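Local atomic coordinates of nucleotidyltransferase-like protein (Exiguobacterium sibiricum, PDB entry 3C18), a protein that is of unproven activity but probably transfers nucleotidyl groups, joining a nucleotidyltransferase-like region to a YgxA-like substrate-binding region and a helix-turn-helix region. Residues A[18-24]-A[94-100]; A[51-56]-A[67-71]; A[35-39]-A[55-59]; A[121-125]-A[250-254]. One frame throughout, in Å; residues are numbered along the deposited sequence. Where two conformers were deposited one is given.

After helix 2-15 the chain enters strand 19-26, which contact 1 pairs with strand 95-99, closing a loop around most of the nucleotidyltransferase-like sheet. Contacts 3 and 2 are nested inside that loop. Contact 3 ties the turn at 35-39 to strand 53-60, and contact 2 starts on the same strand, sharing Val55 and Lys56, and zips it to strand 63-71 as a hairpin. The two touch through His68 and Asp36, and both meet the second subunit. Contact 4 follows in series, its centre about 30 Å from that of contact 1. It closes a long, mostly helical loop and joins helix 116-142 to the helix-turn-helix part of the chain.

Contact 1 (A[18-24]-A[94-100]); sequences ETQGIIA and GTIIFER
Ile22 O accepts two N-H groups from the neighbouring strand: Ile97 N at 2.7 Å and, more weakly, Phe98 N at 3.3 Å. Ile97 and Phe98 thus both face Ile22 in a classic beta bulge, which shifts the antiparallel register by one residue before Ile23 pairs with Ile96. Past the bulge, Ala24 and Thr95 bond to each other in both directions, and Ile97 CG1 packs on Ala24 CB at 3.7 Å. At the other end, Arg100 runs extended from CG to NE, and its NH1 meets Thr19 O at 2.7 Å, in the guanidinium plane and on a carbonyl lone pair. The rim of the Phe98 ring sits against one guanidinium face, with Phe98 CZ 3.6 Å from that plane. Phe98 CG is anti to the backbone N (chi1 169°), a setting that brings CE2 to 4.0 Å from Thr19 CG2. Weak bonds from Arg100 to Tyr16 O and Ala14 O tie the same group to the end of helix 2-15 and the turn after it. That helix covers the face carrying Ala24, Thr95 and Ile97, while helix 103-110 lies against Ile23 and Ile96. Strand 95-99 is outermost in this chain's sheet, with strand 40-46 on the far edge of strand 19-26.

Contact 2 (A[51-56]-A[67-71]); sequences VEWTVK and LHLVH
Strands 53-56 and 67-71 run antiparallel, their short axes 4.7 Å apart, as two arms of a beta hairpin bonded at Thr54-Leu69 and Lys56-Leu67, with His71 N adding a bond to Glu52 O. Trp53 and His68 project alongside one another from the same face of the hairpin as Val55 and Val70. Trp53 NE1 donates to His68 ND1 at 3.2 Å along a nearly straight path (169° at the hydrogen). The bond lies in the indole plane but is tilted 34° from the imidazole plane, and the two rings meet rim to rim. Val55 CG2 covers one face of His68, 3.8 Å from the ring centroid, as a CH-pi contact. With NE2 bonded to Asp36 and Trp90 meeting it edge-to-face, the imidazole has little freedom to turn. On the other side of the sheet, Leu69 CD2 touches Val51 CG2 at 3.7 Å, while Leu69 CB lies 3.8 Å from Thr54 CG2. Thr54 OG1 goes instead to Glu245 of the second subunit. Beyond the last bond, His71 is the N-cap of helix 72-81, its ND1 reaching Gln73 N. That helix packs on Val70 and sets Trp78 edge-to-face with Trp53; helix 2-15 covers Leu67, and strand 40-46 continues the sheet beside strand 63-71.

Contact 3 (A[35-39]-A[55-59]); sequences TDQFD and VKHYR
Phe38 and His57 make the tight part of this contact. The Phe38 edge is directed at the His57 face, with Phe38 CE2 3.5 Å from His57 CG, the ring centroids 4.6 Å apart and the planes at 53°. CE2 sits above the imidazole toward its rim rather than over its middle, and Phe38 CZ covers the ND1 side. With CG anti to the carbonyl carbon (chi1 -83°), Phe38 sends its ring toward the strand, nearly perpendicular to the His57 side chain.

The Asp36 side is looser. Asp36 OD2 stays 4.1 Å from His57 NE2, too far for a direct bond, and a water fills the step: its oxygen is 2.5 Å from Asp36 OD2, to which it donates, and 2.9 Å from His57 NE2, in the imidazole plane. The carboxylate is nonetheless well engaged, through a salt bridge to Arg86 and hydrogen bonds to Ser66 and His68. His57 ND1 has its own partner in Tyr286 of the second subunit, so the ring is held at ND1 directly and at NE2 through the water.

Phe38 is placed by a type I' turn from Thr35, closed by Phe38 N to Thr35 O at 3.0 Å and backed by Thr35 OG1 to Phe38 O at 2.8 Å. A glycerol, probably from the crystallisation liquor, is bonded to Asp36 O and lies close to the Phe38 side chain. The whole is a type I' turn whose Phe38 ring sets its edge on His57, on an outer strand of a nucleotidyltransferase-like sheet; through Tyr58 and Arg59 that strand pairs antiparallel with one of the second subunit, so the sheet runs on across the interface.

Contact 4 (A[121-125]-A[250-254]); sequences LQMSL and TELKV
Leu252 reaches across to Leu125 and Ser124, its CD2 meeting Leu125 CD2 at 3.6 Å and Ser124 CB at 4.0 Å. In both Leu125 (chi1 -68°) and Leu252 (chi1 -76°) CG stands beside the backbone N, and the next torsion is near trans. Neither CB is aimed at the opposing segment, yet this conformation carries the methyl ends inward to meet at a slant. Leu121, one helical turn before Leu125, takes the other common leucine shape, with CG anti to the backbone N (chi1 174°), and its CD1 lies a looser 4.3 Å from Leu252 CG. Leu125 CD2 also comes to 3.3 Å from Glu251 O. Glu251 begins toward helix 116-142, but two successive bends turn its carboxylate away to a salt bridge with Arg77. Ser124 likewise offers only its CB to Leu252; its OG turns to Gly223 O, with a weaker bond to Cys120 O back along the helix. Tyr226 and Leu81 close in around the leucines from helices 220-231 and 72-81. No hydrogen bond links the two segments, so the join between helix 116-142, largely in the YgxA-like substrate-binding region, and the helix-turn-helix region depends here on close fit of aliphatic groups, while the polar ends are satisfied by residues outside it.

Contact 1 (A[18-24]-A[94-100])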
loop_
_atom_site.group_PDB
_atom_site.type_symbol
_atom_site.label_atom_id
_atom_site.label_comp_id
_atom_site.label_asym_id
_atom_site.label_seq_id
_atom_site.Cartn_x
_atom_site.Cartn_y
_atom_site.Cartn_z
ATOM N N GLU A 18 9.846 -29.160 -6.029
ATOM C CA GLU A 18 9.039 -28.208 -5.231
ATOM C C GLU A 18 8.125 -27.401 -6.091
ATOM O O GLU A 18 7.230 -26.698 -5.613
ATOM C CB GLU A 18 9.913 -27.260 -4.412
ATOM C CG GLU A 18 10.863 -27.960 -3.475
ATOM C CD GLU A 18 10.159 -28.738 -2.383
ATOM O OE1 GLU A 18 8.900 -28.829 -2.376
ATOM O OE2 GLU A 18 10.882 -29.268 -1.515
ATOM N N THR A 19 8.356 -27.532 -7.381
ATOM C CA THR A 19 7.568 -26.816 -8.377
ATOM C C THR A 19 6.173 -27.425 -8.455
ATOM O O THR A 19 6.044 -28.617 -8.638
ATOM C CB THR A 19 8.241 -26.881 -9.736
ATOM O OG1 THR A 19 9.544 -26.284 -9.640
ATOM C CG2 THR A 19 7.411 -26.159 -10.770
ATOM N N GLN A 20 5.141 -26.586 -8.293
ATOM C CA GLN A 20 3.737 -27.061 -8.263
ATOM C C GLN A 20 3.035 -26.814 -9.588
ATOM O O GLN A 20 2.084 -27.496 -9.955
ATOM C CB GLN A 20 2.945 -26.379 -7.136
ATOM C CG GLN A 20 3.607 -26.489 -5.787
ATOM C CD GLN A 20 3.788 -27.927 -5.377
ATOM O OE1 GLN A 20 2.831 -28.671 -5.324
ATOM N NE2 GLN A 20 5.017 -28.328 -5.084
ATOM N N GLY A 21 3.511 -25.828 -10.315
ATOM C CA GLY A 21 2.882 -25.487 -11.586
ATOM C C GLY A 21 3.631 -24.487 -12.415
ATOM O O GLY A 21 4.440 -23.707 -11.917
ATOM N N ILE A 22 3.395 -24.583 -13.708
ATOM C CA ILE A 22 3.947 -23.665 -14.678
ATOM C C ILE A 22 2.889 -23.309 -15.688
ATOM O O ILE A 22 2.258 -24.162 -16.295
ATOM C CB ILE A 22 5.189 -24.226 -15.396
ATOM C CG1 ILE A 22 6.233 -24.725 -14.385
ATOM C CG2 ILE A 22 5.796 -23.184 -16.316
ATOM C CD1 ILE A 22 7.373 -25.422 -15.068
ATOM N N ILE A 23 2.676 -22.015 -15.797
ATOM C CA ILE A 23 1.674 -21.427 -16.666
ATOM C C ILE A 23 2.348 -20.553 -17.695
ATOM O O ILE A 23 3.296 -19.849 -17.389
ATOM C CB ILE A 23 0.698 -20.539 -15.830
ATOM C CG1 ILE A 23 -0.446 -21.384 -15.275
ATOM C CG2 ILE A 23 0.149 -19.399 -16.654
ATOM C CD1 ILE A 23 -1.595 -21.588 -16.232
ATOM N N ALA A 24 1.837 -20.601 -18.920
ATOM C CA ALA A 24 2.323 -19.752 -19.994
ATOM C C ALA A 24 1.217 -18.814 -20.520
ATOM O O ALA A 24 0.082 -19.217 -20.743
ATOM C CB ALA A 24 2.940 -20.597 -21.106
ATOM N N GLY A 94 -4.243 -18.461 -18.511
ATOM C CA GLY A 94 -2.947 -19.060 -18.850
ATOM C C GLY A 94 -3.037 -20.506 -19.232
ATOM O O GLY A 94 -3.927 -21.217 -18.783
ATOM N N THR A 95 -2.082 -20.933 -20.048
ATOM C CA THR A 95 -1.952 -22.340 -20.451
ATOM C C THR A 95 -1.069 -23.119 -19.515
ATOM O O THR A 95 0.056 -22.726 -19.248
ATOM C CB THR A 95 -1.338 -22.455 -21.840
ATOM O OG1 THR A 95 -2.138 -21.722 -22.775
ATOM C CG2 THR A 95 -1.206 -23.913 -22.263
ATOM N N ILE A 96 -1.587 -24.233 -19.020
ATOM C CA ILE A 96 -0.859 -25.090 -18.059
ATOM C C ILE A 96 0.196 -25.902 -18.786
ATOM O O ILE A 96 -0.114 -26.757 -19.605
ATOM C CB ILE A 96 -1.786 -26.060 -17.308
ATOM C CG1 ILE A 96 -2.749 -25.287 -16.407
ATOM C CG2 ILE A 96 -1.001 -27.057 -16.491
ATOM C CD1 ILE A 96 -3.879 -26.129 -15.953
ATOM N N ILE A 97 1.453 -25.608 -18.475
ATOM C CA ILE A 97 2.604 -26.250 -19.111
ATOM C C ILE A 97 2.993 -27.459 -18.304
ATOM O O ILE A 97 3.440 -28.466 -18.839
ATOM C CB ILE A 97 3.831 -25.289 -19.189
ATOM C CG1 ILE A 97 3.578 -24.178 -20.200
ATOM C CG2 ILE A 97 5.076 -26.015 -19.582
ATOM C CD1 ILE A 97 3.203 -24.665 -21.553
ATOM N N PHE A 98 2.791 -27.359 -17.003
ATOM C CA PHE A 98 3.218 -28.407 -16.085
ATOM C C PHE A 98 2.608 -28.211 -14.735
ATOM O O PHE A 98 2.437 -27.086 -14.289
ATOM C CB PHE A 98 4.747 -28.376 -15.944
ATOM C CG PHE A 98 5.268 -29.224 -14.827
ATOM C CD1 PHE A 98 5.525 -30.568 -15.022
ATOM C CD2 PHE A 98 5.485 -28.683 -13.572
ATOM C CE1 PHE A 98 5.989 -31.351 -13.983
ATOM C CE2 PHE A 98 5.936 -29.459 -12.537
ATOM C CZ PHE A 98 6.190 -30.788 -12.732
ATOM N N GLU A 99 2.290 -29.318 -14.083
ATOM C CA GLU A 99 1.807 -29.242 -12.707
ATOM C C GLU A 99 1.954 -30.533 -11.950
ATOM O O GLU A 99 2.045 -31.605 -12.518
ATOM C CB GLU A 99 0.353 -28.768 -12.652
ATOM C CG GLU A 99 -0.612 -29.678 -13.382
ATOM C CD GLU A 99 -2.068 -29.341 -13.112
ATOM O OE1 GLU A 99 -2.389 -28.874 -12.001
ATOM O OE2 GLU A 99 -2.898 -29.552 -14.013
ATOM N N ARG A 100 2.030 -30.380 -10.642
ATOM C CA ARG A 100 2.026 -31.499 -9.734
ATOM C C ARG A 100 0.796 -31.418 -8.866
ATOM O O ARG A 100 0.399 -30.347 -8.440
ATOM C CB ARG A 100 3.258 -31.495 -8.833
ATOM C CG ARG A 100 4.548 -31.925 -9.506
ATOM C CD ARG A 100 5.675 -31.997 -8.478
ATOM N NE ARG A 100 6.888 -32.555 -9.055
ATOM C CZ ARG A 100 7.880 -31.830 -9.554
ATOM N NH1 ARG A 100 7.810 -30.513 -9.538
ATOM N NH2 ARG A 100 8.951 -32.424 -10.065
#

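Contact 2 (A[51-56]-A[67-71])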
loop_
_atom_site.group_PDB
_atom_site.type_symbol
_atom_site.label_atom_id
_atom_site.label_comp_id
_atom_site.label_asym_id
_atom_site.label_seq_id
_atom_site.Cartn_x
_atom_site.Cartn_y
_atom_site.Cartn_z
ATOM N N VAL A 51 12.240 -18.868 -1.801
ATOM C CA VAL A 51 11.498 -17.994 -2.710
ATOM C C VAL A 51 10.279 -17.285 -2.106
ATOM O O VAL A 51 9.440 -17.880 -1.423
ATOM C CB VAL A 51 11.023 -18.758 -3.972
ATOM C CG1 VAL A 51 10.128 -17.851 -4.801
ATOM C CG2 VAL A 51 12.201 -19.243 -4.823
ATOM N N GLU A 52 10.204 -15.992 -2.385
ATOM C CA GLU A 52 9.025 -15.221 -2.097
ATOM C C GLU A 52 8.393 -14.920 -3.467
ATOM O O GLU A 52 7.395 -15.510 -3.892
ATOM C CB GLU A 52 9.434 -13.933 -1.394
ATOM C CG GLU A 52 8.398 -13.404 -0.416
ATOM C CD GLU A 52 8.565 -14.018 0.992
ATOM O OE1 GLU A 52 9.658 -13.833 1.591
ATOM O OE2 GLU A 52 7.607 -14.669 1.497
ATOM N N TRP A 53 8.971 -13.934 -4.146
ATOM C CA TRP A 53 8.636 -13.672 -5.547
ATOM C C TRP A 53 9.822 -13.019 -6.250
ATOM O O TRP A 53 10.417 -12.073 -5.743
ATOM C CB TRP A 53 7.415 -12.763 -5.636
ATOM C CG TRP A 53 7.272 -12.068 -6.947
ATOM C CD1 TRP A 53 6.907 -12.636 -8.141
ATOM C CD2 TRP A 53 7.505 -10.688 -7.223
ATOM N NE1 TRP A 53 6.915 -11.697 -9.140
ATOM C CE2 TRP A 53 7.278 -10.492 -8.605
ATOM C CE3 TRP A 53 7.871 -9.598 -6.440
ATOM C CZ2 TRP A 53 7.406 -9.256 -9.219
ATOM C CZ3 TRP A 53 8.007 -8.377 -7.050
ATOM C CH2 TRP A 53 7.745 -8.203 -8.431
ATOM N N THR A 54 10.164 -13.546 -7.403
ATOM C CA THR A 54 11.275 -12.981 -8.206
ATOM C C THR A 54 10.999 -13.101 -9.682
ATOM O O THR A 54 10.013 -13.728 -10.103
ATOM C CB THR A 54 12.693 -13.557 -7.834
ATOM O OG1 THR A 54 13.729 -12.764 -8.471
ATOM C CG2 THR A 54 12.823 -15.041 -8.199
ATOM N N VAL A 55 11.839 -12.436 -10.457
ATOM C CA VAL A 55 11.687 -12.383 -11.934
ATOM C C VAL A 55 13.028 -12.580 -12.635
ATOM O O VAL A 55 14.066 -12.138 -12.170
ATOM C CB VAL A 55 11.092 -11.080 -12.411
ATOM C CG1 VAL A 55 10.921 -11.092 -13.955
ATOM C CG2 VAL A 55 9.799 -10.767 -11.675
ATOM N N LYS A 56 12.958 -13.277 -13.748
ATOM C CA LYS A 56 14.105 -13.554 -14.622
ATOM C C LYS A 56 13.663 -13.253 -16.061
ATOM O O LYS A 56 12.525 -13.469 -16.410
ATOM C CB LYS A 56 14.501 -15.030 -14.494
ATOM C CG LYS A 56 14.688 -15.498 -13.054
ATOM C CD LYS A 56 15.163 -16.943 -12.981
ATOM C CE LYS A 56 15.139 -17.490 -11.531
ATOM N NZ LYS A 56 15.936 -18.754 -11.281
ATOM N N LEU A 67 10.039 -14.638 -16.779
ATOM C CA LEU A 67 9.696 -15.672 -15.836
ATOM C C LEU A 67 9.455 -15.112 -14.428
ATOM O O LEU A 67 10.357 -14.541 -13.789
ATOM C CB LEU A 67 10.772 -16.740 -15.842
ATOM C CG LEU A 67 10.446 -18.057 -15.150
ATOM C CD1 LEU A 67 11.162 -19.195 -15.802
ATOM C CD2 LEU A 67 10.809 -17.949 -13.678
ATOM N N HIS A 68 8.216 -15.286 -13.981
ATOM C CA HIS A 68 7.807 -14.982 -12.608
ATOM C C HIS A 68 7.823 -16.241 -11.750
ATOM O O HIS A 68 7.126 -17.194 -12.022
ATOM C CB HIS A 68 6.446 -14.295 -12.576
ATOM C CG HIS A 68 6.498 -12.856 -13.025
ATOM N ND1 HIS A 68 6.151 -11.803 -12.205
ATOM C CD2 HIS A 68 6.900 -12.300 -14.198
ATOM C CE1 HIS A 68 6.308 -10.662 -12.863
ATOM N NE2 HIS A 68 6.772 -10.936 -14.073
ATOM N N LEU A 69 8.684 -16.213 -10.742
ATOM C CA LEU A 69 8.867 -17.297 -9.784
ATOM C C LEU A 69 8.230 -16.819 -8.490
ATOM O O LEU A 69 8.668 -15.818 -7.920
ATOM C CB LEU A 69 10.368 -17.583 -9.561
ATOM C CG LEU A 69 10.701 -18.847 -8.749
ATOM C CD1 LEU A 69 10.154 -20.096 -9.409
ATOM C CD2 LEU A 69 12.191 -18.975 -8.548
ATOM N N VAL A 70 7.158 -17.502 -8.082
ATOM C CA VAL A 70 6.383 -17.115 -6.900
ATOM C C VAL A 70 6.133 -18.288 -5.976
ATOM O O VAL A 70 5.837 -19.368 -6.425
ATOM C CB VAL A 70 5.022 -16.566 -7.316
ATOM C CG1 VAL A 70 4.245 -16.077 -6.101
ATOM C CG2 VAL A 70 5.215 -15.431 -8.322
ATOM N N HIS A 71 6.252 -18.044 -4.689
ATOM C CA HIS A 71 5.964 -19.108 -3.697
ATOM C C HIS A 71 4.465 -19.314 -3.621
ATOM O O HIS A 71 3.695 -18.361 -3.669
ATOM C CB HIS A 71 6.511 -18.739 -2.316
ATOM C CG HIS A 71 6.559 -19.892 -1.372
ATOM N ND1 HIS A 71 5.419 -20.422 -0.800
ATOM C CD2 HIS A 71 7.589 -20.652 -0.940
ATOM C CE1 HIS A 71 5.752 -21.444 -0.035
ATOM N NE2 HIS A 71 7.067 -21.593 -0.083
#

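Contact 3 (A[35-39]-A[55-59])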
loop_
_atom_site.group_PDB
_atom_site.type_symbol
_atom_site.label_atom_id
_atom_site.label_comp_id
_atom_site.label_asym_id
_atom_site.label_seq_id
_atom_site.Cartn_x
_atom_site.Cartn_y
_atom_site.Cartn_z
ATOM N N THR A 35 2.402 -9.180 -20.069
ATOM C CA THR A 35 3.535 -10.096 -20.240
ATOM C C THR A 35 4.854 -9.352 -20.147
ATOM O O THR A 35 5.855 -9.767 -20.723
ATOM C CB THR A 35 3.449 -10.883 -21.573
ATOM O OG1 THR A 35 3.351 -9.976 -22.664
ATOM C CG2 THR A 35 2.243 -11.773 -21.591
ATOM N N ASP A 36 4.827 -8.259 -19.393
ATOM C CA ASP A 36 6.011 -7.465 -19.106
ATOM C C ASP A 36 6.676 -6.899 -20.343
ATOM O O ASP A 36 7.883 -6.682 -20.362
ATOM C CB ASP A 36 7.047 -8.325 -18.377
ATOM C CG ASP A 36 6.772 -8.447 -16.877
ATOM O OD1 ASP A 36 5.815 -7.829 -16.421
ATOM O OD2 ASP A 36 7.554 -9.123 -16.173
ATOM N N GLN A 37 5.882 -6.682 -21.381
ATOM C CA GLN A 37 6.389 -6.094 -22.666
ATOM C C GLN A 37 7.294 -7.076 -23.392
ATOM O O GLN A 37 8.123 -6.707 -24.251
ATOM C CB GLN A 37 7.111 -4.765 -22.457
ATOM C CG GLN A 37 6.146 -3.596 -22.170
ATOM C CD GLN A 37 5.784 -3.490 -20.697
ATOM O OE1 GLN A 37 6.601 -3.782 -19.826
ATOM N NE2 GLN A 37 4.554 -3.079 -20.412
ATOM N N PHE A 38 7.127 -8.331 -22.986
ATOM C CA PHE A 38 7.779 -9.491 -23.612
ATOM C C PHE A 38 6.750 -10.300 -24.384
ATOM O O PHE A 38 5.579 -9.932 -24.429
ATOM C CB PHE A 38 8.500 -10.360 -22.569
ATOM C CG PHE A 38 9.871 -9.862 -22.224
ATOM C CD1 PHE A 38 10.290 -8.614 -22.638
ATOM C CD2 PHE A 38 10.737 -10.625 -21.502
ATOM C CE1 PHE A 38 11.549 -8.158 -22.335
ATOM C CE2 PHE A 38 11.985 -10.163 -21.199
ATOM C CZ PHE A 38 12.389 -8.920 -21.605
ATOM N N ASP A 39 7.196 -11.422 -24.940
ATOM C CA ASP A 39 6.404 -12.232 -25.879
ATOM C C ASP A 39 5.619 -13.314 -25.175
ATOM O O ASP A 39 4.518 -13.684 -25.582
ATOM C CB ASP A 39 7.312 -12.918 -26.925
ATOM C CG ASP A 39 8.088 -11.933 -27.770
ATOM O OD1 ASP A 39 7.477 -10.963 -28.229
ATOM O OD2 ASP A 39 9.309 -12.124 -27.980
ATOM N N VAL A 55 11.839 -12.436 -10.457
ATOM C CA VAL A 55 11.687 -12.383 -11.934
ATOM C C VAL A 55 13.028 -12.580 -12.635
ATOM O O VAL A 55 14.066 -12.138 -12.170
ATOM C CB VAL A 55 11.092 -11.080 -12.411
ATOM C CG1 VAL A 55 10.921 -11.092 -13.955
ATOM C CG2 VAL A 55 9.799 -10.767 -11.675
ATOM N N LYS A 56 12.958 -13.277 -13.748
ATOM C CA LYS A 56 14.105 -13.554 -14.622
ATOM C C LYS A 56 13.663 -13.253 -16.061
ATOM O O LYS A 56 12.525 -13.469 -16.410
ATOM C CB LYS A 56 14.501 -15.030 -14.494
ATOM C CG LYS A 56 14.688 -15.498 -13.054
ATOM C CD LYS A 56 15.163 -16.943 -12.981
ATOM C CE LYS A 56 15.139 -17.490 -11.531
ATOM N NZ LYS A 56 15.936 -18.754 -11.281
ATOM N N HIS A 57 14.575 -12.711 -16.853
ATOM C CA HIS A 57 14.327 -12.340 -18.272
ATOM C C HIS A 57 15.281 -13.046 -19.218
ATOM O O HIS A 57 16.483 -12.988 -19.059
ATOM C CB HIS A 57 14.502 -10.832 -18.515
ATOM C CG HIS A 57 13.392 -9.994 -17.982
ATOM N ND1 HIS A 57 13.475 -8.618 -17.899
ATOM C CD2 HIS A 57 12.197 -10.334 -17.451
ATOM C CE1 HIS A 57 12.354 -8.149 -17.379
ATOM N NE2 HIS A 57 11.554 -9.166 -17.117
ATOM N N TYR A 58 14.694 -13.668 -20.224
ATOM C CA TYR A 58 15.393 -14.458 -21.221
ATOM C C TYR A 58 15.020 -14.099 -22.652
ATOM O O TYR A 58 13.949 -13.576 -22.923
ATOM C CB TYR A 58 14.974 -15.930 -21.069
ATOM C CG TYR A 58 15.233 -16.525 -19.707
ATOM C CD1 TYR A 58 16.509 -16.952 -19.343
ATOM C CD2 TYR A 58 14.197 -16.679 -18.785
ATOM C CE1 TYR A 58 16.741 -17.493 -18.105
ATOM C CE2 TYR A 58 14.425 -17.228 -17.542
ATOM C CZ TYR A 58 15.694 -17.625 -17.213
ATOM O OH TYR A 58 15.923 -18.171 -15.984
ATOM N N ARG A 59 15.934 -14.395 -23.563
ATOM C CA ARG A 59 15.604 -14.465 -25.008
ATOM C C ARG A 59 16.050 -15.835 -25.521
ATOM O O ARG A 59 17.176 -16.291 -25.290
ATOM C CB ARG A 59 16.206 -13.342 -25.857
ATOM C CG ARG A 59 15.550 -13.269 -27.240
ATOM C CD ARG A 59 16.016 -12.063 -28.017
ATOM N NE ARG A 59 17.421 -12.141 -28.347
ATOM C CZ ARG A 59 18.102 -11.152 -28.904
ATOM N NH1 ARG A 59 17.499 -10.016 -29.188
ATOM N NH2 ARG A 59 19.385 -11.286 -29.163
HETATM O O HOH W 1 9.572 -7.744 -15.498
#

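Contact 4 (A[121-125]-A[250-254])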
loop_
_atom_site.group_PDB
_atom_site.type_symbol
_atom_site.label_atom_id
_atom_site.label_comp_id
_atom_site.label_asym_id
_atom_site.label_seq_id
_atom_site.Cartn_x
_atom_site.Cartn_y
_atom_site.Cartn_z
ATOM N N LEU A 121 -13.311 -10.572 4.459
ATOM C CA LEU A 121 -12.013 -9.987 4.857
ATOM C C LEU A 121 -11.704 -8.795 3.968
ATOM O O LEU A 121 -11.255 -7.742 4.424
ATOM C CB LEU A 121 -10.882 -11.017 4.740
ATOM C CG LEU A 121 -9.479 -10.458 4.999
ATOM C CD1 LEU A 121 -9.422 -9.685 6.294
ATOM C CD2 LEU A 121 -8.454 -11.574 4.954
ATOM N N GLN A 122 -11.965 -8.971 2.684
ATOM C CA GLN A 122 -11.771 -7.880 1.710
ATOM C C GLN A 122 -12.672 -6.674 2.010
ATOM O O GLN A 122 -12.299 -5.516 1.782
ATOM C CB GLN A 122 -11.972 -8.398 0.302
ATOM C CG GLN A 122 -10.789 -9.284 -0.177
ATOM C CD GLN A 122 -10.954 -9.781 -1.566
ATOM O OE1 GLN A 122 -11.471 -9.060 -2.436
ATOM N NE2 GLN A 122 -10.491 -11.032 -1.820
HETATM N N MSE A 123 -13.871 -6.955 2.517
HETATM C CA MSE A 123 -14.833 -5.911 2.827
HETATM C C MSE A 123 -14.352 -5.145 4.022
HETATM O O MSE A 123 -14.442 -3.941 4.045
HETATM C CB MSE A 123 -16.258 -6.439 3.031
HETATM C CG MSE A 123 -16.918 -6.874 1.767
HETATM SE SE MSE A 123 -18.830 -7.136 1.967
HETATM C CE MSE A 123 -18.817 -8.678 3.138
ATOM N N SER A 124 -13.759 -5.821 4.993
ATOM C CA SER A 124 -13.226 -5.118 6.181
ATOM C C SER A 124 -12.024 -4.268 5.810
ATOM O O SER A 124 -11.844 -3.202 6.321
ATOM C CB SER A 124 -12.848 -6.081 7.304
ATOM O OG SER A 124 -14.010 -6.742 7.838
ATOM N N LEU A 125 -11.196 -4.767 4.902
ATOM C CA LEU A 125 -10.024 -4.018 4.444
ATOM C C LEU A 125 -10.427 -2.778 3.653
ATOM O O LEU A 125 -9.843 -1.737 3.785
ATOM C CB LEU A 125 -9.071 -4.914 3.645
ATOM C CG LEU A 125 -8.377 -5.997 4.514
ATOM C CD1 LEU A 125 -7.710 -7.128 3.692
ATOM C CD2 LEU A 125 -7.328 -5.320 5.393
ATOM N N THR A 250 -4.546 -10.665 11.117
ATOM C CA THR A 250 -3.208 -10.213 10.682
ATOM C C THR A 250 -3.264 -9.067 9.710
ATOM O O THR A 250 -2.573 -8.083 9.825
ATOM C CB THR A 250 -2.436 -11.344 9.960
ATOM O OG1 THR A 250 -2.056 -12.347 10.908
ATOM C CG2 THR A 250 -1.188 -10.796 9.240
ATOM N N GLU A 251 -4.095 -9.233 8.708
ATOM C CA GLU A 251 -4.194 -8.233 7.623
ATOM C C GLU A 251 -4.861 -6.957 8.083
ATOM O O GLU A 251 -4.784 -5.936 7.418
ATOM C CB GLU A 251 -4.961 -8.791 6.430
ATOM C CG GLU A 251 -4.330 -10.041 5.805
ATOM C CD GLU A 251 -2.944 -9.762 5.201
ATOM O OE1 GLU A 251 -2.682 -8.626 4.744
ATOM O OE2 GLU A 251 -2.134 -10.703 5.169
ATOM N N LEU A 252 -5.491 -7.015 9.250
ATOM C CA LEU A 252 -6.230 -5.864 9.750
ATOM C C LEU A 252 -5.472 -5.145 10.837
ATOM O O LEU A 252 -5.931 -4.131 11.327
ATOM C CB LEU A 252 -7.587 -6.296 10.292
ATOM C CG LEU A 252 -8.680 -6.639 9.281
ATOM C CD1 LEU A 252 -9.881 -7.299 9.998
ATOM C CD2 LEU A 252 -9.082 -5.367 8.537
ATOM N N LYS A 253 -4.283 -5.632 11.188
ATOM C CA LYS A 253 -3.533 -5.024 12.313
ATOM C C LYS A 253 -3.423 -3.515 12.179
ATOM O O LYS A 253 -3.613 -2.760 13.131
ATOM C CB LYS A 253 -2.122 -5.613 12.483
ATOM C CG LYS A 253 -2.102 -6.984 13.064
ATOM C CD LYS A 253 -0.684 -7.535 13.223
ATOM C CE LYS A 253 0.199 -6.758 14.181
ATOM N NZ LYS A 253 1.451 -7.565 14.530
ATOM N N VAL A 254 -3.156 -3.068 10.973
ATOM C CA VAL A 254 -2.837 -1.658 10.774
ATOM C C VAL A 254 -3.997 -0.752 11.070
ATOM O O VAL A 254 -3.821 0.441 11.410
ATOM C CB VAL A 254 -2.327 -1.394 9.348
ATOM C CG1 VAL A 254 -2.370 0.089 9.028
ATOM C CG2 VAL A 254 -0.903 -1.923 9.224
#